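Side-chain contacts in NS1 (Human bocavirus, PDB 4KW3), which probably initiates rolling-circle replication of the viral DNA by binding the replication origin and nicking one strand through its N-terminal nuclease domain: residues K21-Q26 against Q136-I141; A76-A81 against L114-I119; A143-R148 against H167-A172; Y211-N216 against K258-T263. All coordinates share one frame; numbering follows the deposited sequence.

Contacts 1, 2 and 3 touch one another; 2 and 3 are buried, 1 only partly. Contact 4, also partly buried, lies across the chain's centre from contacts 1 and 3. Contact 2, whose centre lies about 2 Å from the centre of the chain, packs helix 74-94 on the strand bearing the histidines of the predicted metal site. Contacts 1 and 3 share helix 134-149, with Phe22 and Pro23 bridging them through Ile145 and Leu169. Contact 4 carries the predicted nuclease tyrosine and meets contact 2 through Tyr211 and Leu212 against His117. Chemistry follows place: aliphatic groups with a thiol in contact 2, aliphatic groups alone in contact 3, phenol on proline in contact 1, aromatic edges on leucine in contact 4.

Contact 1: residues K21-Q26 against Q136-I141; sequences KFPYPQ and QFYGLI
The inverse gamma turn centred on Pro23, in the loop between strand 15-21 and helix 31-38, is met by Tyr138 of helix 134-149. The two side chains come from opposite directions. Tyr138 touches with its phenol oxygen, OH, which lies 3.3 Å from Pro23 CG and 3.4 Å from Pro23 CB. Pro23 CG lies oblique to the phenol ring, and the next carbon inward, Tyr138 CZ, is already 4.3 Å from it. The turn is closed by the bond from Tyr24 N to Phe22 O (2.7 Å), and the CB bond of Pro23 points toward the helix. Here the chain leaves the central mixed sheet, strand 15-21, and meets helix 134-149. The closest CA pair, Lys21 and Tyr138, is 9.4 Å apart, and the tyrosine crosses that distance with CG anti to its backbone N (chi1 -170°), which brings the ring's end nearer the loop. Beside the ring, Lys21 O lies at the edge near its plane, 4.4 Å from Tyr138 CE1. Ala172 and Ala176 of helix 160-177 and Met185 of strand 185-191 also touch the tyrosine. The side chain of Lys21 leads away, its nearest atoms about 5 Å from those of His115, a predicted metal ligand.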
loop_
_atom_site.group_PDB
_atom_site.type_symbol
_atom_site.label_atom_id
_atom_site.label_comp_id
_atom_site.label_asym_id
_atom_site.label_seq_id
_atom_site.Cartn_x
_atom_site.Cartn_y
_atom_site.Cartn_z
ATOM N N LYS A 21 5.605 4.543 5.885
ATOM C CA LYS A 21 5.588 5.876 5.269
ATOM C C LYS A 21 6.722 5.979 4.252
ATOM O O LYS A 21 7.878 5.762 4.603
ATOM C CB LYS A 21 5.813 6.957 6.322
ATOM C CG LYS A 21 4.594 7.726 6.754
ATOM C CD LYS A 21 5.001 9.032 7.460
ATOM C CE LYS A 21 5.548 8.797 8.881
ATOM N NZ LYS A 21 4.551 9.059 9.970
ATOM N N PHE A 22 6.418 6.300 2.999
ATOM C CA PHE A 22 7.485 6.531 2.025
ATOM C C PHE A 22 8.387 7.716 2.469
ATOM O O PHE A 22 7.930 8.850 2.609
ATOM C CB PHE A 22 6.894 6.776 0.635
ATOM C CG PHE A 22 7.898 6.667 -0.464
ATOM C CD1 PHE A 22 8.676 7.750 -0.817
ATOM C CD2 PHE A 22 8.080 5.471 -1.131
ATOM C CE1 PHE A 22 9.616 7.638 -1.820
ATOM C CE2 PHE A 22 9.017 5.358 -2.137
ATOM C CZ PHE A 22 9.785 6.444 -2.479
ATOM N N PRO A 23 9.678 7.460 2.694
ATOM C CA PRO A 23 10.467 8.511 3.351
ATOM C C PRO A 23 10.940 9.655 2.433
ATOM O O PRO A 23 12.142 9.925 2.349
ATOM C CB PRO A 23 11.663 7.741 3.920
ATOM C CG PRO A 23 11.761 6.452 3.088
ATOM C CD PRO A 23 10.505 6.324 2.250
ATOM N N TYR A 24 9.996 10.305 1.757
ATOM C CA TYR A 24 10.277 11.474 0.908
ATOM C C TYR A 24 9.201 12.539 1.078
ATOM O O TYR A 24 8.125 12.462 0.481
ATOM C CB TYR A 24 10.380 11.057 -0.565
ATOM C CG TYR A 24 10.798 12.160 -1.513
ATOM C CD1 TYR A 24 12.082 12.699 -1.483
ATOM C CD2 TYR A 24 9.926 12.626 -2.480
ATOM C CE1 TYR A 24 12.462 13.707 -2.363
ATOM C CE2 TYR A 24 10.302 13.624 -3.370
ATOM C CZ TYR A 24 11.564 14.158 -3.309
ATOM O OH TYR A 24 11.914 15.152 -4.203
ATOM N N PRO A 25 9.494 13.546 1.898
ATOM C CA PRO A 25 8.508 14.568 2.269
ATOM C C PRO A 25 7.941 15.352 1.076
ATOM O O PRO A 25 6.774 15.735 1.110
ATOM C CB PRO A 25 9.294 15.480 3.207
ATOM C CG PRO A 25 10.396 14.597 3.760
ATOM C CD PRO A 25 10.770 13.708 2.616
ATOM N N GLN A 26 8.748 15.570 0.041
ATOM C CA GLN A 26 8.330 16.352 -1.132
ATOM C C GLN A 26 7.584 15.527 -2.186
ATOM O O GLN A 26 7.432 15.979 -3.315
ATOM C CB GLN A 26 9.538 17.026 -1.801
ATOM C CG GLN A 26 10.352 17.964 -0.910
ATOM C CD GLN A 26 11.293 17.227 0.050
ATOM O OE1 GLN A 26 11.455 16.004 -0.020
ATOM N NE2 GLN A 26 11.902 17.976 0.961
ATOM N N GLN A 136 13.656 -4.026 10.764
ATOM C CA GLN A 136 13.933 -5.094 9.829
ATOM C C GLN A 136 12.935 -5.039 8.671
ATOM O O GLN A 136 13.322 -5.106 7.502
ATOM C CB GLN A 136 13.850 -6.432 10.563
ATOM C CG GLN A 136 14.063 -7.666 9.726
ATOM C CD GLN A 136 13.639 -8.942 10.443
ATOM O OE1 GLN A 136 12.994 -8.898 11.495
ATOM N NE2 GLN A 136 14.039 -10.086 9.897
ATOM N N PHE A 137 11.656 -4.900 9.013
ATOM C CA PHE A 137 10.577 -4.847 8.040
ATOM C C PHE A 137 10.788 -3.636 7.136
ATOM O O PHE A 137 10.690 -3.740 5.911
ATOM C CB PHE A 137 9.225 -4.768 8.754
ATOM C CG PHE A 137 8.047 -5.185 7.903
ATOM C CD1 PHE A 137 8.202 -5.471 6.547
ATOM C CD2 PHE A 137 6.778 -5.288 8.463
ATOM C CE1 PHE A 137 7.115 -5.860 5.763
ATOM C CE2 PHE A 137 5.689 -5.656 7.688
ATOM C CZ PHE A 137 5.857 -5.953 6.335
ATOM N N TYR A 138 11.083 -2.498 7.756
ATOM C CA TYR A 138 11.395 -1.253 7.058
ATOM C C TYR A 138 12.518 -1.452 6.035
ATOM O O TYR A 138 12.424 -0.976 4.899
ATOM C CB TYR A 138 11.812 -0.182 8.065
ATOM C CG TYR A 138 11.926 1.225 7.505
ATOM C CD1 TYR A 138 10.926 1.766 6.699
ATOM C CD2 TYR A 138 13.023 2.028 7.813
ATOM C CE1 TYR A 138 11.026 3.066 6.198
ATOM C CE2 TYR A 138 13.135 3.310 7.321
ATOM C CZ TYR A 138 12.139 3.825 6.509
ATOM O OH TYR A 138 12.266 5.105 6.032
ATOM N N GLY A 139 13.571 -2.158 6.436
ATOM C CA GLY A 139 14.718 -2.360 5.576
ATOM C C GLY A 139 14.417 -3.259 4.392
ATOM O O GLY A 139 14.841 -2.999 3.275
ATOM N N LEU A 140 13.674 -4.324 4.642
ATOM C CA LEU A 140 13.229 -5.199 3.587
ATOM C C LEU A 140 12.348 -4.441 2.578
ATOM O O LEU A 140 12.441 -4.667 1.370
ATOM C CB LEU A 140 12.462 -6.369 4.185
ATOM C CG LEU A 140 13.254 -7.313 5.088
ATOM C CD1 LEU A 140 12.320 -8.380 5.659
ATOM C CD2 LEU A 140 14.374 -7.950 4.320
ATOM N N ILE A 141 11.487 -3.553 3.077
ATOM C CA ILE A 141 10.606 -2.783 2.200
ATOM C C ILE A 141 11.440 -1.882 1.329
ATOM O O ILE A 141 11.221 -1.810 0.122
ATOM C CB ILE A 141 9.582 -1.937 2.966
ATOM C CG1 ILE A 141 8.450 -2.825 3.489
ATOM C CG2 ILE A 141 9.001 -0.844 2.073
ATOM C CD1 ILE A 141 7.529 -2.134 4.494
#

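Contact 2: residues A76-A81 against L114-I119; sequences AVLCKA and LHCHII
Leu78 of helix 74-94 pushes one methyl, CD2, between Cys116 and Leu114 of strand 114-122. That methyl lies 3.9 Å from Cys116 SG and 4.0 Å from Leu114 CG, and Leu114 CD1 and CD2 are each 4.2 Å from Leu78 CD2. The leucines reach toward each other tip to tip, whereas the thiol comes in beside the Leu78 branch point, with SG 3.9 Å from Leu78 CG. The sulphur is placed there by a chi1 of -73°, anti to the carbonyl carbon of Cys116. Next to it the helix backbone draws close, Cys79 CA being 4.4 Å from Cys116 SG. The segment axes pass 9.3 Å apart at 40°, a helix laid on the sheet of this nuclease domain. Farther out, Phe22 and Ile145 pack on the other methyl of Leu78, CD1, and Val82 covers Cys116. Strand alternation turns His115 and His117, predicted metal ligands of the RCR-2 motif, to the opposite face of the sheet. Cys79 SG and Cys116 SG stand 5.4 Å apart, too far for a disulfide; with Leu78 CG and CD2 as its neighbours across the contact, the Cys116 thiol packs as an apolar group, and cohesion here is probably mainly dispersion.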
loop_
_atom_site.group_PDB
_atom_site.type_symbol
_atom_site.label_atom_id
_atom_site.label_comp_id
_atom_site.label_asym_id
_atom_site.label_seq_id
_atom_site.Cartn_x
_atom_site.Cartn_y
_atom_site.Cartn_z
ATOM N N ALA A 76 0.333 1.322 -7.150
ATOM C CA ALA A 76 0.172 -0.115 -7.255
ATOM C C ALA A 76 1.523 -0.828 -7.126
ATOM O O ALA A 76 1.624 -1.864 -6.459
ATOM C CB ALA A 76 -0.539 -0.496 -8.551
ATOM N N VAL A 77 2.563 -0.244 -7.714
ATOM C CA VAL A 77 3.900 -0.822 -7.646
ATOM C C VAL A 77 4.440 -0.807 -6.211
ATOM O O VAL A 77 4.969 -1.814 -5.727
ATOM C CB VAL A 77 4.870 -0.066 -8.576
ATOM C CG1 VAL A 77 6.313 -0.625 -8.473
ATOM C CG2 VAL A 77 4.375 -0.146 -10.000
ATOM N N LEU A 78 4.288 0.333 -5.542
ATOM C CA LEU A 78 4.703 0.488 -4.149
ATOM C C LEU A 78 4.060 -0.614 -3.318
ATOM O O LEU A 78 4.696 -1.272 -2.484
ATOM C CB LEU A 78 4.262 1.850 -3.606
ATOM C CG LEU A 78 4.615 2.029 -2.125
ATOM C CD1 LEU A 78 6.110 1.842 -1.914
ATOM C CD2 LEU A 78 4.148 3.367 -1.570
ATOM N N CYS A 79 2.783 -0.810 -3.585
ATOM C CA CYS A 79 1.996 -1.799 -2.896
ATOM C C CYS A 79 2.510 -3.233 -3.154
ATOM O O CYS A 79 2.577 -4.029 -2.230
ATOM C CB CYS A 79 0.530 -1.621 -3.307
ATOM S SG CYS A 79 -0.623 -2.604 -2.387
ATOM N N LYS A 80 2.868 -3.566 -4.395
ATOM C CA LYS A 80 3.472 -4.876 -4.681
ATOM C C LYS A 80 4.835 -5.033 -3.995
ATOM O O LYS A 80 5.176 -6.116 -3.525
ATOM C CB LYS A 80 3.640 -5.097 -6.183
ATOM C CG LYS A 80 2.336 -5.077 -6.975
ATOM C CD LYS A 80 2.597 -5.062 -8.480
ATOM C CE LYS A 80 1.346 -4.744 -9.267
ATOM N NZ LYS A 80 1.628 -4.771 -10.740
ATOM N N ALA A 81 5.612 -3.950 -3.967
ATOM C CA ALA A 81 6.924 -3.948 -3.339
ATOM C C ALA A 81 6.801 -4.319 -1.858
ATOM O O ALA A 81 7.492 -5.223 -1.367
ATOM C CB ALA A 81 7.586 -2.583 -3.502
ATOM N N LEU A 114 2.420 9.462 1.860
ATOM C CA LEU A 114 2.281 8.328 0.966
ATOM C C LEU A 114 2.548 7.052 1.777
ATOM O O LEU A 114 3.693 6.729 2.094
ATOM C CB LEU A 114 3.289 8.460 -0.186
ATOM C CG LEU A 114 3.408 7.263 -1.130
ATOM C CD1 LEU A 114 2.060 6.994 -1.776
ATOM C CD2 LEU A 114 4.478 7.504 -2.206
ATOM N N HIS A 115 1.500 6.319 2.130
ATOM C CA HIS A 115 1.736 5.175 2.996
ATOM C C HIS A 115 1.141 3.847 2.550
ATOM O O HIS A 115 0.292 3.788 1.681
ATOM C CB HIS A 115 1.377 5.496 4.461
ATOM C CG HIS A 115 0.000 6.022 4.659
ATOM N ND1 HIS A 115 -0.264 7.090 5.488
ATOM C CD2 HIS A 115 -1.195 5.608 4.181
ATOM C CE1 HIS A 115 -1.562 7.338 5.476
ATOM N NE2 HIS A 115 -2.152 6.448 4.698
ATOM N N CYS A 116 1.626 2.774 3.153
ATOM C CA CYS A 116 0.995 1.483 3.001
ATOM C C CYS A 116 0.576 0.957 4.368
ATOM O O CYS A 116 1.327 1.076 5.345
ATOM C CB CYS A 116 1.966 0.498 2.390
ATOM S SG CYS A 116 2.263 0.798 0.689
ATOM N N HIS A 117 -0.609 0.363 4.423
ATOM C CA HIS A 117 -1.015 -0.424 5.578
ATOM C C HIS A 117 -0.759 -1.871 5.223
ATOM O O HIS A 117 -1.043 -2.298 4.083
ATOM C CB HIS A 117 -2.489 -0.237 5.884
ATOM C CG HIS A 117 -2.832 1.124 6.389
ATOM N ND1 HIS A 117 -2.961 1.404 7.737
ATOM C CD2 HIS A 117 -3.056 2.287 5.730
ATOM C CE1 HIS A 117 -3.265 2.681 7.883
ATOM N NE2 HIS A 117 -3.326 3.238 6.682
ATOM N N ILE A 118 -0.179 -2.600 6.177
ATOM C CA ILE A 118 0.076 -4.026 6.023
ATOM C C ILE A 118 -0.582 -4.778 7.170
ATOM O O ILE A 118 -0.278 -4.531 8.335
ATOM C CB ILE A 118 1.589 -4.332 6.082
ATOM C CG1 ILE A 118 2.345 -3.484 5.064
ATOM C CG2 ILE A 118 1.881 -5.826 5.898
ATOM C CD1 ILE A 118 3.136 -2.370 5.678
ATOM N N ILE A 119 -1.482 -5.694 6.846
ATOM C CA ILE A 119 -1.963 -6.635 7.847
ATOM C C ILE A 119 -1.301 -7.974 7.553
ATOM O O ILE A 119 -1.446 -8.531 6.464
ATOM C CB ILE A 119 -3.505 -6.802 7.834
ATOM C CG1 ILE A 119 -4.205 -5.447 7.875
ATOM C CG2 ILE A 119 -3.952 -7.626 9.017
ATOM C CD1 ILE A 119 -5.654 -5.537 7.556
#

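Contact 3: residues A143-R148 against H167-A172; sequences AEIIQR and HTLKKA
Leu169 of helix 160-177 packs against Ile145 and Ile146 of helix 134-149, its CD1 on the first and its CB on the second. That CB starts against Ile146, 3.7 Å from CG1 and 4.0 Å from CD1. At CG the chain forks. With chi2 at 171°, Leu169 CD1 is anti to CA and ends 3.7 Å from Ile145 CG2, and there the two side chains cross at about a right angle. The other methyl, Leu169 CD2, faces the loop after strand 15-21 and touches Pro23. These consecutive helices run antiparallel, with segment axes at 153° and 9.9 Å apart at closest approach, and belong to the helical layer on one side of the central sheet of the nuclease domain. Ile146 slides past Leu169 in the opposite direction instead of meeting its end. Its terminal methyl, CD1, lands on the facing backbone, 3.7 Å from Leu169 O and 3.9 Å from Lys170 N. The same methyl touches the aliphatic root of Lys170, whose CG lies 4.0 Å from Ile146 CD1. Lys170 is partly exposed; its CG touches the contact's edge, and the chain bends farther out at the third and fourth torsions. Phe22 packs on Ile145 and Leu169 from the sheet side, while Phe166 and Glu173 flank Ile146.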
loop_
_atom_site.group_PDB
_atom_site.type_symbol
_atom_site.label_atom_id
_atom_site.label_comp_id
_atom_site.label_asym_id
_atom_site.label_seq_id
_atom_site.Cartn_x
_atom_site.Cartn_y
_atom_site.Cartn_z
ATOM N N ALA A 143 14.576 -2.216 0.501
ATOM C CA ALA A 143 15.359 -3.009 -0.449
ATOM C C ALA A 143 14.567 -3.252 -1.742
ATOM O O ALA A 143 15.122 -3.128 -2.837
ATOM C CB ALA A 143 15.824 -4.312 0.166
ATOM N N GLU A 144 13.280 -3.591 -1.608
ATOM C CA GLU A 144 12.405 -3.810 -2.762
ATOM C C GLU A 144 12.161 -2.556 -3.617
ATOM O O GLU A 144 12.221 -2.617 -4.848
ATOM C CB GLU A 144 11.053 -4.362 -2.319
ATOM C CG GLU A 144 11.099 -5.778 -1.862
ATOM C CD GLU A 144 11.246 -6.767 -3.005
ATOM O OE1 GLU A 144 11.121 -6.357 -4.184
ATOM O OE2 GLU A 144 11.494 -7.959 -2.712
ATOM N N ILE A 145 11.884 -1.440 -2.952
ATOM C CA ILE A 145 11.696 -0.156 -3.607
ATOM C C ILE A 145 12.960 0.266 -4.365
ATOM O O ILE A 145 12.909 0.588 -5.549
ATOM C CB ILE A 145 11.355 0.933 -2.572
ATOM C CG1 ILE A 145 9.997 0.653 -1.925
ATOM C CG2 ILE A 145 11.383 2.304 -3.217
ATOM C CD1 ILE A 145 9.643 1.589 -0.788
ATOM N N ILE A 146 14.094 0.231 -3.674
ATOM C CA ILE A 146 15.379 0.586 -4.254
ATOM C C ILE A 146 15.667 -0.231 -5.511
ATOM O O ILE A 146 16.114 0.316 -6.524
ATOM C CB ILE A 146 16.499 0.409 -3.197
ATOM C CG1 ILE A 146 16.451 1.575 -2.205
ATOM C CG2 ILE A 146 17.896 0.292 -3.836
ATOM C CD1 ILE A 146 17.220 1.308 -0.916
ATOM N N GLN A 147 15.398 -1.532 -5.437
ATOM C CA GLN A 147 15.590 -2.432 -6.572
ATOM C C GLN A 147 14.689 -2.049 -7.760
ATOM O O GLN A 147 15.096 -2.139 -8.930
ATOM C CB GLN A 147 15.369 -3.884 -6.147
ATOM C CG GLN A 147 15.176 -4.840 -7.295
ATOM C CD GLN A 147 16.222 -5.915 -7.344
ATOM O OE1 GLN A 147 15.891 -7.100 -7.341
ATOM N NE2 GLN A 147 17.498 -5.520 -7.396
ATOM N N ARG A 148 13.459 -1.651 -7.450
ATOM C CA ARG A 148 12.504 -1.243 -8.469
ATOM C C ARG A 148 12.971 0.055 -9.135
ATOM O O ARG A 148 12.879 0.199 -10.364
ATOM C CB ARG A 148 11.101 -1.077 -7.870
ATOM C CG ARG A 148 10.106 -0.571 -8.865
ATOM C CD ARG A 148 9.795 -1.613 -9.927
ATOM N NE ARG A 148 9.462 -0.964 -11.194
ATOM C CZ ARG A 148 8.461 -1.316 -11.997
ATOM N NH1 ARG A 148 7.636 -2.304 -11.662
ATOM N NH2 ARG A 148 8.271 -0.652 -13.133
ATOM N N HIS A 167 19.096 8.123 -3.232
ATOM C CA HIS A 167 20.109 8.109 -2.186
ATOM C C HIS A 167 19.476 8.306 -0.814
ATOM O O HIS A 167 19.972 7.779 0.188
ATOM C CB HIS A 167 21.212 9.126 -2.473
ATOM C CG HIS A 167 22.037 8.779 -3.675
ATOM N ND1 HIS A 167 22.760 7.608 -3.768
ATOM C CD2 HIS A 167 22.234 9.435 -4.844
ATOM C CE1 HIS A 167 23.373 7.559 -4.938
ATOM N NE2 HIS A 167 23.069 8.657 -5.610
ATOM N N THR A 168 18.351 9.021 -0.785
ATOM C CA THR A 168 17.533 9.127 0.421
ATOM C C THR A 168 17.051 7.736 0.897
ATOM O O THR A 168 17.122 7.403 2.077
ATOM C CB THR A 168 16.323 10.032 0.179
ATOM O OG1 THR A 168 16.763 11.353 -0.154
ATOM C CG2 THR A 168 15.436 10.080 1.407
ATOM N N LEU A 169 16.582 6.927 -0.046
ATOM C CA LEU A 169 16.184 5.558 0.229
ATOM C C LEU A 169 17.344 4.698 0.746
ATOM O O LEU A 169 17.181 3.924 1.688
ATOM C CB LEU A 169 15.577 4.928 -1.029
ATOM C CG LEU A 169 14.283 5.582 -1.531
ATOM C CD1 LEU A 169 13.910 5.033 -2.891
ATOM C CD2 LEU A 169 13.148 5.374 -0.554
ATOM N N LYS A 170 18.507 4.812 0.107
ATOM C CA LYS A 170 19.658 3.998 0.479
ATOM C C LYS A 170 20.167 4.356 1.874
ATOM O O LYS A 170 20.625 3.494 2.615
ATOM C CB LYS A 170 20.790 4.109 -0.560
ATOM C CG LYS A 170 20.497 3.414 -1.907
ATOM C CD LYS A 170 21.733 3.314 -2.791
ATOM C CE LYS A 170 22.635 2.130 -2.426
ATOM N NZ LYS A 170 21.983 0.822 -2.791
ATOM N N LYS A 171 20.081 5.630 2.224
ATOM C CA LYS A 171 20.505 6.086 3.536
ATOM C C LYS A 171 19.545 5.542 4.590
ATOM O O LYS A 171 19.965 5.022 5.634
ATOM C CB LYS A 171 20.556 7.614 3.568
ATOM C CG LYS A 171 20.871 8.204 4.913
ATOM C CD LYS A 171 21.055 9.712 4.802
ATOM C CE LYS A 171 21.091 10.378 6.173
ATOM N NZ LYS A 171 19.723 10.544 6.745
ATOM N N ALA A 172 18.252 5.656 4.296
ATOM C CA ALA A 172 17.211 5.116 5.159
ATOM C C ALA A 172 17.411 3.622 5.371
ATOM O O ALA A 172 17.210 3.103 6.477
ATOM C CB ALA A 172 15.831 5.375 4.555
#

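Contact 4: residues Y211-N216 against K258-T263; sequences YLLPKN and KNYHAT
Leu213 packs closely against His261, whereas the neighbouring Pro214 touches the same histidine only loosely. On the tight side Leu213 CD1 lies 3.7 Å from His261 CA and 3.8 Å from His261 CB, reaching to the surface of helix 257-268. The two side chains slide past each other in opposite directions, which brings Leu213 CB to the imidazole edge, 3.8 Å from His261 CD2 and near the ring plane. With CG anti to its backbone N (chi1 175°), His261 lies along the leucine. Tyr260 also presents a ring edge, its CD1 standing 4.1 Å from Leu213 CD1; its hydroxyl is hydrogen-bonded to Ile8 N. Leu213 is the buried member of this group, and the other touching residues are partly exposed. Its segment carries the predicted RCR-3 motif of the nuclease, in which Pro214 centres an inverse gamma turn closed by Lys215 N to Leu213 O at 2.6 Å. Beside the contact, Leu213 O also accepts a hydrogen bond from Arg257 NH1. Along the looser margin Pro214 CB meets His261 NE2 at 4.4 Å, oblique to the imidazole, and Phe235 touches both residues, edge-to-face with the histidine. Past the turn, Lys215 lies beyond contact with the helix: its NZ forms a salt bridge with Glu108, a predicted metal ligand, and a weak hydrogen bond, 3.3 Å, to the OH of Tyr211, the predicted nuclease tyrosine.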
loop_
_atom_site.group_PDB
_atom_site.type_symbol
_atom_site.label_atom_id
_atom_site.label_comp_id
_atom_site.label_asym_id
_atom_site.label_seq_id
_atom_site.Cartn_x
_atom_site.Cartn_y
_atom_site.Cartn_z
ATOM N N TYR A 211 -12.126 -0.405 7.983
ATOM C CA TYR A 211 -11.260 0.758 7.882
ATOM C C TYR A 211 -10.571 0.854 6.515
ATOM O O TYR A 211 -10.500 1.927 5.954
ATOM C CB TYR A 211 -10.226 0.872 9.041
ATOM C CG TYR A 211 -9.277 2.020 8.754
ATOM C CD1 TYR A 211 -9.647 3.345 9.034
ATOM C CD2 TYR A 211 -8.045 1.798 8.123
ATOM C CE1 TYR A 211 -8.810 4.411 8.709
ATOM C CE2 TYR A 211 -7.202 2.859 7.796
ATOM C CZ TYR A 211 -7.597 4.165 8.088
ATOM O OH TYR A 211 -6.772 5.225 7.767
ATOM N N LEU A 212 -10.128 -0.256 5.943
ATOM C CA LEU A 212 -9.392 -0.193 4.673
ATOM C C LEU A 212 -10.312 -0.196 3.427
ATOM O O LEU A 212 -10.076 0.552 2.479
ATOM C CB LEU A 212 -8.371 -1.327 4.595
ATOM C CG LEU A 212 -7.192 -1.277 5.579
ATOM C CD1 LEU A 212 -6.288 -2.480 5.362
ATOM C CD2 LEU A 212 -6.386 0.026 5.414
ATOM N N LEU A 213 -11.364 -1.017 3.443
ATOM C CA LEU A 213 -12.255 -1.152 2.290
ATOM C C LEU A 213 -13.061 0.088 1.897
ATOM O O LEU A 213 -13.047 0.495 0.732
ATOM C CB LEU A 213 -13.186 -2.353 2.445
ATOM C CG LEU A 213 -12.535 -3.677 2.071
ATOM C CD1 LEU A 213 -13.604 -4.720 1.924
ATOM C CD2 LEU A 213 -11.728 -3.505 0.786
ATOM N N PRO A 214 -13.745 0.717 2.861
ATOM C CA PRO A 214 -14.681 1.748 2.381
ATOM C C PRO A 214 -14.018 3.097 2.104
ATOM O O PRO A 214 -14.298 4.099 2.744
ATOM C CB PRO A 214 -15.709 1.828 3.509
ATOM C CG PRO A 214 -14.954 1.437 4.739
ATOM C CD PRO A 214 -13.820 0.526 4.322
ATOM N N LYS A 215 -13.128 3.091 1.124
ATOM C CA LYS A 215 -12.479 4.307 0.663
ATOM C C LYS A 215 -12.652 4.406 -0.851
ATOM O O LYS A 215 -12.832 3.396 -1.535
ATOM C CB LYS A 215 -10.993 4.297 1.031
ATOM C CG LYS A 215 -10.726 4.155 2.513
ATOM C CD LYS A 215 -9.248 4.236 2.811
ATOM C CE LYS A 215 -8.967 4.097 4.302
ATOM N NZ LYS A 215 -7.593 4.568 4.637
ATOM N N ASN A 216 -12.595 5.619 -1.384
ATOM C CA ASN A 216 -12.637 5.767 -2.834
ATOM C C ASN A 216 -11.211 5.751 -3.356
ATOM O O ASN A 216 -10.265 6.002 -2.606
ATOM C CB ASN A 216 -13.368 7.041 -3.227
ATOM C CG ASN A 216 -14.801 7.063 -2.715
ATOM O OD1 ASN A 216 -15.522 6.061 -2.814
ATOM N ND2 ASN A 216 -15.232 8.207 -2.183
ATOM N N LYS A 258 -16.640 -2.267 -3.991
ATOM C CA LYS A 258 -17.842 -2.065 -3.197
ATOM C C LYS A 258 -18.619 -3.368 -3.014
ATOM O O LYS A 258 -19.145 -3.631 -1.926
ATOM C CB LYS A 258 -18.728 -0.970 -3.780
ATOM C CG LYS A 258 -19.882 -0.620 -2.891
ATOM C CD LYS A 258 -19.681 0.729 -2.240
ATOM C CE LYS A 258 -20.843 1.649 -2.553
ATOM N NZ LYS A 258 -22.097 1.094 -1.992
ATOM N N ASN A 259 -18.676 -4.191 -4.054
ATOM C CA ASN A 259 -19.347 -5.472 -3.903
ATOM C C ASN A 259 -18.592 -6.412 -2.964
ATOM O O ASN A 259 -19.198 -7.103 -2.138
ATOM C CB ASN A 259 -19.605 -6.135 -5.256
ATOM C CG ASN A 259 -20.410 -7.411 -5.124
ATOM O OD1 ASN A 259 -20.107 -8.423 -5.755
ATOM N ND2 ASN A 259 -21.433 -7.378 -4.272
ATOM N N TYR A 260 -17.269 -6.412 -3.075
ATOM C CA TYR A 260 -16.403 -7.186 -2.170
ATOM C C TYR A 260 -16.697 -6.820 -0.723
ATOM O O TYR A 260 -16.924 -7.699 0.105
ATOM C CB TYR A 260 -14.938 -6.914 -2.489
ATOM C CG TYR A 260 -13.977 -7.942 -1.976
ATOM C CD1 TYR A 260 -13.536 -7.915 -0.654
ATOM C CD2 TYR A 260 -13.444 -8.902 -2.830
ATOM C CE1 TYR A 260 -12.613 -8.838 -0.189
ATOM C CE2 TYR A 260 -12.541 -9.826 -2.381
ATOM C CZ TYR A 260 -12.124 -9.798 -1.053
ATOM O OH TYR A 260 -11.209 -10.731 -0.613
ATOM N N HIS A 261 -16.731 -5.517 -0.438
ATOM C CA HIS A 261 -17.108 -5.020 0.887
ATOM C C HIS A 261 -18.501 -5.458 1.345
ATOM O O HIS A 261 -18.695 -5.839 2.504
ATOM C CB HIS A 261 -17.044 -3.510 0.893
ATOM C CG HIS A 261 -17.517 -2.894 2.166
ATOM N ND1 HIS A 261 -18.835 -2.549 2.381
ATOM C CD2 HIS A 261 -16.851 -2.562 3.296
ATOM C CE1 HIS A 261 -18.960 -2.026 3.585
ATOM N NE2 HIS A 261 -17.773 -2.025 4.164
ATOM N N ALA A 262 -19.459 -5.391 0.422
ATOM C CA ALA A 262 -20.846 -5.752 0.691
ATOM C C ALA A 262 -20.943 -7.224 1.089
ATOM O O ALA A 262 -21.632 -7.571 2.039
ATOM C CB ALA A 262 -21.701 -5.485 -0.534
ATOM N N THR A 263 -20.248 -8.087 0.351
ATOM C CA THR A 263 -20.226 -9.500 0.666
ATOM C C THR A 263 -19.640 -9.758 2.061
ATOM O O THR A 263 -20.228 -10.495 2.847
ATOM C CB THR A 263 -19.434 -10.288 -0.385
ATOM O OG1 THR A 263 -20.055 -10.126 -1.667
ATOM C CG2 THR A 263 -19.382 -11.759 -0.026
#